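Anthranilate-CoA ligase (Stigmatella aurantiaca, PDB 4WV3) belongs to the ANL clan of AMP-binding enzymes, built from a large N-terminal part followed by a smaller C-terminal domain. Local coordinates at residues K183-A188 and T372-Y377; F258-F263 and S285-C290; I434-V439 and R474-H479. All coordinates share one frame; numbering follows the deposited sequence.

Contact 1 (K183-A188 and T372-Y377); sequences KGIPHA and TAALSY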
loop_
_atom_site.group_PDB
_atom_site.type_symbol
_atom_site.label_atom_id
_atom_site.label_comp_id
_atom_site.label_asym_id
_atom_site.label_seq_id
_atom_site.Cartn_x
_atom_site.Cartn_y
_atom_site.Cartn_z
ATOM N N LYS A 183 11.943 -3.947 6.621
ATOM C CA LYS A 183 12.798 -4.639 5.668
ATOM C C LYS A 183 12.877 -3.840 4.376
ATOM O O LYS A 183 11.860 -3.363 3.872
ATOM C CB LYS A 183 12.252 -6.037 5.377
ATOM C CG LYS A 183 12.040 -6.897 6.612
ATOM C CD LYS A 183 11.230 -8.143 6.284
ATOM C CE LYS A 183 9.909 -7.781 5.619
ATOM N NZ LYS A 183 9.115 -6.810 6.422
ATOM N N GLY A 184 14.084 -3.693 3.845
ATOM C CA GLY A 184 14.275 -3.016 2.576
ATOM C C GLY A 184 13.925 -3.924 1.413
ATOM O O GLY A 184 14.453 -5.030 1.298
ATOM N N ILE A 185 13.029 -3.459 0.550
ATOM C CA ILE A 185 12.591 -4.247 -0.597
ATOM C C ILE A 185 12.960 -3.566 -1.912
ATOM O O ILE A 185 12.352 -2.565 -2.292
ATOM C CB ILE A 185 11.076 -4.512 -0.546
ATOM C CG1 ILE A 185 10.726 -5.294 0.721
ATOM C CG2 ILE A 185 10.620 -5.262 -1.792
ATOM C CD1 ILE A 185 9.249 -5.524 0.915
ATOM N N PRO A 186 13.977 -4.102 -2.601
ATOM C CA PRO A 186 14.441 -3.567 -3.884
ATOM C C PRO A 186 13.669 -4.141 -5.071
ATOM O O PRO A 186 13.422 -5.346 -5.127
ATOM C CB PRO A 186 15.901 -4.021 -3.934
ATOM C CG PRO A 186 15.911 -5.299 -3.169
ATOM C CD PRO A 186 14.857 -5.172 -2.097
ATOM N N HIS A 187 13.291 -3.275 -6.006
ATOM C CA HIS A 187 12.630 -3.710 -7.232
ATOM C C HIS A 187 13.391 -3.237 -8.464
ATOM O O HIS A 187 14.002 -2.168 -8.460
ATOM C CB HIS A 187 11.180 -3.220 -7.284
ATOM C CG HIS A 187 10.217 -4.104 -6.556
ATOM N ND1 HIS A 187 9.825 -5.334 -7.040
ATOM C CD2 HIS A 187 9.564 -3.937 -5.382
ATOM C CE1 HIS A 187 8.975 -5.887 -6.195
ATOM N NE2 HIS A 187 8.798 -5.059 -5.180
ATOM N N ALA A 188 13.349 -4.044 -9.517
ATOM C CA ALA A 188 14.059 -3.732 -10.750
ATOM C C ALA A 188 13.204 -2.880 -11.680
ATOM O O ALA A 188 12.000 -2.732 -11.467
ATOM C CB ALA A 188 14.493 -5.010 -11.446
ATOM N N THR A 372 7.604 -10.240 -11.146
ATOM C CA THR A 372 7.680 -8.892 -10.596
ATOM C C THR A 372 8.131 -8.923 -9.139
ATOM O O THR A 372 8.303 -7.880 -8.508
ATOM C CB THR A 372 6.325 -8.171 -10.693
ATOM O OG1 THR A 372 5.381 -8.796 -9.816
ATOM C CG2 THR A 372 5.801 -8.226 -12.116
ATOM N N ALA A 373 8.319 -10.128 -8.612
ATOM C CA ALA A 373 8.745 -10.303 -7.232
ATOM C C ALA A 373 10.215 -9.936 -7.067
ATOM O O ALA A 373 11.020 -10.143 -7.973
ATOM C CB ALA A 373 8.502 -11.735 -6.781
ATOM N N ALA A 374 10.557 -9.388 -5.906
ATOM C CA ALA A 374 11.940 -9.043 -5.607
ATOM C C ALA A 374 12.788 -10.306 -5.504
ATOM O O ALA A 374 12.267 -11.401 -5.292
ATOM C CB ALA A 374 12.022 -8.236 -4.322
ATOM N N LEU A 375 14.098 -10.150 -5.662
ATOM C CA LEU A 375 15.009 -11.286 -5.624
ATOM C C LEU A 375 15.390 -11.628 -4.186
ATOM O O LEU A 375 15.568 -12.797 -3.839
ATOM C CB LEU A 375 16.253 -10.991 -6.461
ATOM C CG LEU A 375 16.707 -12.103 -7.407
ATOM C CD1 LEU A 375 15.507 -12.795 -8.034
ATOM C CD2 LEU A 375 17.613 -11.532 -8.484
ATOM N N SER A 376 15.506 -10.595 -3.357
ATOM C CA SER A 376 15.790 -10.750 -1.936
ATOM C C SER A 376 15.555 -9.420 -1.231
ATOM O O SER A 376 15.345 -8.397 -1.882
ATOM C CB SER A 376 17.233 -11.206 -1.713
ATOM O OG SER A 376 18.154 -10.213 -2.128
ATOM N N TYR A 377 15.585 -9.437 0.098
ATOM C CA TYR A 377 15.487 -8.204 0.870
ATOM C C TYR A 377 16.818 -7.468 0.843
ATOM O O TYR A 377 17.830 -8.013 0.401
ATOM C CB TYR A 377 15.101 -8.490 2.324
ATOM C CG TYR A 377 13.682 -8.969 2.514
ATOM C CD1 TYR A 377 12.606 -8.119 2.288
ATOM C CD2 TYR A 377 13.416 -10.265 2.938
ATOM C CE1 TYR A 377 11.306 -8.552 2.466
ATOM C CE2 TYR A 377 12.119 -10.705 3.119
ATOM C CZ TYR A 377 11.067 -9.844 2.882
ATOM O OH TYR A 377 9.774 -10.280 3.062
HETATM O O HOH W 1 15.614 -7.751 -5.622
#
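K183 arches over the ring of Y377, and this lysine-tyrosine pair supplies much of the contact between strand 183-188 and the loop 372-377. The lysine chain runs straight at first, then bends at its last two torsions (chi3 -55°, chi4 -54°), which brings its methylenes across one face of the phenol: CD sits 4.0 Å from the centroid of the Y377 ring, a CH-pi contact, and CE reaches to 3.5 Å from Y377 CE1. The rim of the same ring meets the strand itself. There I185 CG1 lies 3.7 Å from Y377 CD1, the two side chains running side by side in the same direction, while G184 O stands in the ring plane. Y377 thus fits between a face contact and an edge contact, and its hydroxyl is hydrogen-bonded to E321, fixing the far end.

Further along, A374 CB comes within 3.3 Å of P186 O and 4.1 Å of I185 CG2, and also rises above the rim of the H187 ring. That imidazole has CG placed opposite the carbonyl carbon (chi1 -84°), which carries CE1 to 3.1 Å from T372 O at the ring edge. ND1 is hydrogen-bonded to D191 and NE2 to T320 O, which limits the ring's rotation. A water bridges the backbones, donating to P186 O and accepting from L375 N.

In the fold, strand 183-188 pairs antiparallel with strand 169-175, and the loop 372-377 lies against this pair; the side chain of I185 lies about 5 Å from the bound 3UK. Helix 191-204 meets T372, helix 381-387 holds Y377 N through S384, and F388 sets its ring edge-to-face with that of Y377.

Contact 2 (F258-F263 and S285-C290); sequences FKPTIF and SSLRLC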
loop_
_atom_site.group_PDB
_atom_site.type_symbol
_atom_site.label_atom_id
_atom_site.label_comp_id
_atom_site.label_asym_id
_atom_site.label_seq_id
_atom_site.Cartn_x
_atom_site.Cartn_y
_atom_site.Cartn_z
ATOM N N PHE A 258 -11.216 17.499 -8.347
ATOM C CA PHE A 258 -10.362 17.055 -9.446
ATOM C C PHE A 258 -11.011 15.996 -10.330
ATOM O O PHE A 258 -10.501 15.680 -11.405
ATOM C CB PHE A 258 -9.017 16.562 -8.912
ATOM C CG PHE A 258 -8.210 17.633 -8.237
ATOM C CD1 PHE A 258 -7.446 18.516 -8.983
ATOM C CD2 PHE A 258 -8.220 17.763 -6.859
ATOM C CE1 PHE A 258 -6.703 19.503 -8.367
ATOM C CE2 PHE A 258 -7.478 18.750 -6.236
ATOM C CZ PHE A 258 -6.720 19.621 -6.991
ATOM N N LYS A 259 -12.134 15.453 -9.868
ATOM C CA LYS A 259 -12.934 14.508 -10.649
ATOM C C LYS A 259 -12.155 13.315 -11.210
ATOM O O LYS A 259 -12.064 13.155 -12.427
ATOM C CB LYS A 259 -13.641 15.242 -11.794
ATOM C CG LYS A 259 -14.659 16.274 -11.338
ATOM C CD LYS A 259 -15.081 17.178 -12.486
ATOM C CE LYS A 259 -16.252 18.062 -12.090
ATOM N NZ LYS A 259 -15.997 18.791 -10.817
ATOM N N PRO A 260 -11.595 12.471 -10.329
ATOM C CA PRO A 260 -10.912 11.272 -10.824
ATOM C C PRO A 260 -11.923 10.187 -11.181
ATOM O O PRO A 260 -13.064 10.245 -10.725
ATOM C CB PRO A 260 -10.077 10.835 -9.622
ATOM C CG PRO A 260 -10.871 11.279 -8.450
ATOM C CD PRO A 260 -11.530 12.571 -8.859
ATOM N N THR A 261 -11.509 9.216 -11.988
ATOM C CA THR A 261 -12.400 8.134 -12.390
ATOM C C THR A 261 -12.108 6.856 -11.610
ATOM O O THR A 261 -12.949 5.960 -11.531
ATOM C CB THR A 261 -12.297 7.848 -13.899
ATOM O OG1 THR A 261 -10.942 7.528 -14.236
ATOM C CG2 THR A 261 -12.738 9.065 -14.698
ATOM N N ILE A 262 -10.910 6.784 -11.038
ATOM C CA ILE A 262 -10.495 5.628 -10.254
ATOM C C ILE A 262 -10.066 6.073 -8.859
ATOM O O ILE A 262 -9.304 7.029 -8.712
ATOM C CB ILE A 262 -9.322 4.884 -10.924
ATOM C CG1 ILE A 262 -9.622 4.621 -12.404
ATOM C CG2 ILE A 262 -9.026 3.581 -10.194
ATOM C CD1 ILE A 262 -10.804 3.706 -12.640
ATOM N N PHE A 263 -10.555 5.380 -7.836
ATOM C CA PHE A 263 -10.238 5.736 -6.458
ATOM C C PHE A 263 -9.664 4.555 -5.679
ATOM O O PHE A 263 -10.283 3.494 -5.598
ATOM C CB PHE A 263 -11.477 6.289 -5.750
ATOM C CG PHE A 263 -11.231 6.698 -4.325
ATOM C CD1 PHE A 263 -10.270 7.648 -4.019
ATOM C CD2 PHE A 263 -11.971 6.144 -3.292
ATOM C CE1 PHE A 263 -10.044 8.029 -2.709
ATOM C CE2 PHE A 263 -11.752 6.524 -1.981
ATOM C CZ PHE A 263 -10.786 7.467 -1.690
ATOM N N SER A 285 -19.520 11.378 -8.719
ATOM C CA SER A 285 -20.043 10.855 -9.978
ATOM C C SER A 285 -18.964 10.542 -11.017
ATOM O O SER A 285 -19.183 9.734 -11.919
ATOM C CB SER A 285 -21.075 11.818 -10.570
ATOM O OG SER A 285 -20.498 13.079 -10.852
ATOM N N SER A 286 -17.806 11.182 -10.894
ATOM C CA SER A 286 -16.716 10.964 -11.839
ATOM C C SER A 286 -16.133 9.558 -11.695
ATOM O O SER A 286 -15.568 9.007 -12.642
ATOM C CB SER A 286 -15.625 12.021 -11.659
ATOM O OG SER A 286 -15.102 11.998 -10.345
ATOM N N LEU A 287 -16.284 8.983 -10.505
ATOM C CA LEU A 287 -15.806 7.635 -10.225
ATOM C C LEU A 287 -16.529 6.596 -11.074
ATOM O O LEU A 287 -17.758 6.589 -11.148
ATOM C CB LEU A 287 -15.994 7.311 -8.741
ATOM C CG LEU A 287 -14.757 7.313 -7.841
ATOM C CD1 LEU A 287 -13.816 8.450 -8.197
ATOM C CD2 LEU A 287 -15.174 7.407 -6.381
ATOM N N ARG A 288 -15.762 5.724 -11.722
ATOM C CA ARG A 288 -16.342 4.604 -12.452
ATOM C C ARG A 288 -15.937 3.297 -11.782
ATOM O O ARG A 288 -16.619 2.282 -11.911
ATOM C CB ARG A 288 -15.913 4.615 -13.924
ATOM C CG ARG A 288 -14.463 4.224 -14.174
ATOM C CD ARG A 288 -14.140 4.249 -15.663
ATOM N NE ARG A 288 -12.779 3.804 -15.950
ATOM C CZ ARG A 288 -12.453 2.555 -16.272
ATOM N NH1 ARG A 288 -13.391 1.622 -16.349
ATOM N NH2 ARG A 288 -11.189 2.239 -16.519
ATOM N N LEU A 289 -14.825 3.341 -11.055
ATOM C CA LEU A 289 -14.326 2.181 -10.329
ATOM C C LEU A 289 -13.576 2.599 -9.071
ATOM O O LEU A 289 -12.959 3.665 -9.026
ATOM C CB LEU A 289 -13.402 1.343 -11.214
ATOM C CG LEU A 289 -14.050 0.330 -12.159
ATOM C CD1 LEU A 289 -12.986 -0.404 -12.959
ATOM C CD2 LEU A 289 -14.912 -0.650 -11.378
ATOM N N CYS A 290 -13.635 1.751 -8.052
ATOM C CA CYS A 290 -12.862 1.958 -6.836
ATOM C C CYS A 290 -12.024 0.721 -6.544
ATOM O O CYS A 290 -12.395 -0.392 -6.914
ATOM C CB CYS A 290 -13.780 2.271 -5.653
ATOM S SG CYS A 290 -14.580 3.890 -5.740
#
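F263 CB rests 3.9 Å from L287 CD2 and equally close to C290 SG, forming the apolar centre on one side of the paired strands. The phenylalanine has CG opposite its own backbone N (chi1 -179°), so that the ring leads away from the partner segment toward V251 and I255 of helix 248-258, leaving CB for the contact. L287 spreads its branches: CD2 takes F263, while CD1 crosses to P260, 4.1 Å from its CG. On the other side of the sheet I262 and L289 run side by side, with I262 CD1 3.8 Å from L289 CB. The same methyl also lies over one face of the R288 guanidinium.

Moving outward, the backbones take over. T261 O accepts two N-H groups in succession: R288 N at 2.8 Å, with a nearly straight approach (174° at the hydrogen), and the longer bond from L289 N. This second bond and that from F263 N to L289 O, 3.2 Å, flank I262 as the first bridge of the parallel ladder. Toward the segment starts, S286 OG stands 2.7 Å from P260 O. R288 carries its charge past I262 to a salt bridge with D210, which also meets T261 OG1, itself turned to R211 N.

Strands 262-265 and 289-292 are adjacent parallel members of the large mixed sheet, joined through helix 267-274. This beta-alpha-beta unit, with apolar residues packed on both faces and the polar groups at the N-terminal starts of the strands, is a recurrent element of alpha/beta domains, here in the AMP-binding region.

Contact 3 (I434-V439 and R474-H479); sequences IQHPAV and RQITDH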
loop_
_atom_site.group_PDB
_atom_site.type_symbol
_atom_site.label_atom_id
_atom_site.label_comp_id
_atom_site.label_asym_id
_atom_site.label_seq_id
_atom_site.Cartn_x
_atom_site.Cartn_y
_atom_site.Cartn_z
ATOM N N ILE A 434 -18.489 -6.268 11.693
ATOM C CA ILE A 434 -18.683 -5.019 10.964
ATOM C C ILE A 434 -20.046 -4.963 10.269
ATOM O O ILE A 434 -20.471 -3.906 9.801
ATOM C CB ILE A 434 -17.547 -4.778 9.943
ATOM C CG1 ILE A 434 -17.353 -3.279 9.697
ATOM C CG2 ILE A 434 -17.813 -5.535 8.648
ATOM C CD1 ILE A 434 -16.159 -2.950 8.827
ATOM N N GLN A 435 -20.732 -6.102 10.212
ATOM C CA GLN A 435 -22.077 -6.154 9.648
ATOM C C GLN A 435 -23.060 -5.351 10.495
ATOM O O GLN A 435 -24.023 -4.790 9.974
ATOM C CB GLN A 435 -22.559 -7.600 9.514
ATOM C CG GLN A 435 -21.845 -8.396 8.436
ATOM C CD GLN A 435 -22.319 -9.833 8.363
ATOM O OE1 GLN A 435 -23.022 -10.313 9.253
ATOM N NE2 GLN A 435 -21.938 -10.529 7.299
ATOM N N HIS A 436 -22.813 -5.300 11.801
ATOM C CA HIS A 436 -23.638 -4.499 12.695
ATOM C C HIS A 436 -23.427 -3.018 12.398
ATOM O O HIS A 436 -22.290 -2.544 12.364
ATOM C CB HIS A 436 -23.315 -4.802 14.157
ATOM C CG HIS A 436 -24.326 -4.262 15.121
ATOM N ND1 HIS A 436 -24.398 -2.926 15.452
ATOM C CD2 HIS A 436 -25.312 -4.875 15.816
ATOM C CE1 HIS A 436 -25.382 -2.741 16.313
ATOM N NE2 HIS A 436 -25.952 -3.908 16.551
ATOM N N PRO A 437 -24.527 -2.279 12.188
ATOM C CA PRO A 437 -24.499 -0.890 11.712
ATOM C C PRO A 437 -23.855 0.100 12.682
ATOM O O PRO A 437 -23.581 1.234 12.291
ATOM C CB PRO A 437 -25.983 -0.555 11.533
ATOM C CG PRO A 437 -26.690 -1.474 12.465
ATOM C CD PRO A 437 -25.902 -2.747 12.435
ATOM N N ALA A 438 -23.619 -0.317 13.923
ATOM C CA ALA A 438 -23.024 0.569 14.918
ATOM C C ALA A 438 -21.501 0.481 14.915
ATOM O O ALA A 438 -20.819 1.339 15.476
ATOM C CB ALA A 438 -23.572 0.256 16.302
ATOM N N VAL A 439 -20.975 -0.558 14.276
ATOM C CA VAL A 439 -19.536 -0.779 14.218
ATOM C C VAL A 439 -18.915 -0.129 12.986
ATOM O O VAL A 439 -19.307 -0.421 11.857
ATOM C CB VAL A 439 -19.204 -2.282 14.200
ATOM C CG1 VAL A 439 -17.700 -2.495 14.107
ATOM C CG2 VAL A 439 -19.776 -2.964 15.431
ATOM N N ARG A 474 -25.421 -6.754 23.843
ATOM C CA ARG A 474 -26.319 -7.881 23.634
ATOM C C ARG A 474 -26.590 -8.111 22.148
ATOM O O ARG A 474 -26.623 -9.252 21.686
ATOM C CB ARG A 474 -27.628 -7.657 24.394
ATOM C CG ARG A 474 -28.665 -8.750 24.209
ATOM C CD ARG A 474 -29.821 -8.566 25.180
ATOM N NE ARG A 474 -30.336 -7.200 25.162
ATOM C CZ ARG A 474 -30.602 -6.486 26.252
ATOM N NH1 ARG A 474 -30.405 -7.009 27.455
ATOM N NH2 ARG A 474 -31.066 -5.249 26.141
ATOM N N GLN A 475 -26.776 -7.023 21.405
ATOM C CA GLN A 475 -27.015 -7.106 19.965
ATOM C C GLN A 475 -25.817 -7.701 19.235
ATOM O O GLN A 475 -25.966 -8.595 18.403
ATOM C CB GLN A 475 -27.344 -5.728 19.388
ATOM C CG GLN A 475 -28.680 -5.160 19.838
ATOM C CD GLN A 475 -28.965 -3.798 19.237
ATOM O OE1 GLN A 475 -28.387 -3.424 18.215
ATOM N NE2 GLN A 475 -29.857 -3.046 19.870
ATOM N N ILE A 476 -24.628 -7.196 19.551
ATOM C CA ILE A 476 -23.395 -7.696 18.954
ATOM C C ILE A 476 -23.164 -9.153 19.346
ATOM O O ILE A 476 -22.725 -9.966 18.530
ATOM C CB ILE A 476 -22.181 -6.838 19.370
ATOM C CG1 ILE A 476 -22.323 -5.417 18.821
ATOM C CG2 ILE A 476 -20.884 -7.457 18.879
ATOM C CD1 ILE A 476 -21.152 -4.515 19.149
ATOM N N THR A 477 -23.478 -9.478 20.597
ATOM C CA THR A 477 -23.342 -10.842 21.095
ATOM C C THR A 477 -24.273 -11.798 20.357
ATOM O O THR A 477 -23.852 -12.863 19.906
ATOM C CB THR A 477 -23.633 -10.919 22.606
ATOM O OG1 THR A 477 -22.723 -10.069 23.314
ATOM C CG2 THR A 477 -23.483 -12.346 23.110
ATOM N N ASP A 478 -25.539 -11.411 20.232
ATOM C CA ASP A 478 -26.530 -12.244 19.557
ATOM C C ASP A 478 -26.251 -12.352 18.061
ATOM O O ASP A 478 -26.617 -13.339 17.421
ATOM C CB ASP A 478 -27.943 -11.709 19.796
ATOM C CG ASP A 478 -28.335 -11.732 21.262
ATOM O OD1 ASP A 478 -27.693 -12.472 22.038
ATOM O OD2 ASP A 478 -29.286 -11.014 21.636
ATOM N N HIS A 479 -25.604 -11.332 17.508
ATOM C CA HIS A 479 -25.243 -11.329 16.097
ATOM C C HIS A 479 -24.130 -12.335 15.819
ATOM O O HIS A 479 -24.100 -12.968 14.764
ATOM C CB HIS A 479 -24.811 -9.928 15.662
ATOM C CG HIS A 479 -24.333 -9.854 14.246
ATOM N ND1 HIS A 479 -25.137 -10.166 13.170
ATOM C CD2 HIS A 479 -23.132 -9.502 13.728
ATOM C CE1 HIS A 479 -24.452 -10.009 12.052
ATOM N NE2 HIS A 479 -23.233 -9.607 12.362
#
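H436 opens a type I beta turn that closes at V439, where V439 N bonds to H436 O at 3.1 Å. It faces regular helix, in which D478 N and H479 N each bond to the carbonyl four residues back. The CA atoms of H436 and I476, 7.0 Å apart, are the closest CA pair between the segments, which leaves the contact to side chains.

With CG opposite its backbone N (chi1 -167°), H436 extends its ring toward the helix. Its NE2 donates to Q475 OE1 at 3.0 Å; the bond lies in the plane of the ring and uses a lone pair of the amide oxygen in the carbonyl plane. On the turn side ND1 accepts from A438 N at 3.1 Å, tilted somewhat from the ring plane. I476 CG1 lies above one ring face and P437 CD above the opposite one, both displaced toward the rim, and V439 CG2 meets I476 CD1 at 4.3 Å. Beside this, Q435 OE1 approaches the edge of the H479 ring, 3.2 Å from CE1, while H479 NE2 bonds to T432 O.

One nitrogen giving and the other receiving is consistent with a neutral H436 protonated at NE2, its imidazole joining turn to helix.

How the contacts relate
The three contacts mark separate parts of a two-part enzyme. Along the chain, contact 2 is nested inside the long loop that contact 1 closes, and contact 3 follows both. Contacts 1 and 2 share the AMP-binding region, yet their centres are 31 Å apart, on opposite sides of the chain's centre: one joins a hairpin strand to a loop at the 3UK pocket, the other two neighbouring strands of the large mixed sheet. Contact 3, about 42 Å from contact 1 and 32 Å from contact 2 between centres, belongs to the C-terminal domain, where it joins the turn before strand 439-448 to helix 470-483. None touches another; each part of the enzyme has its own.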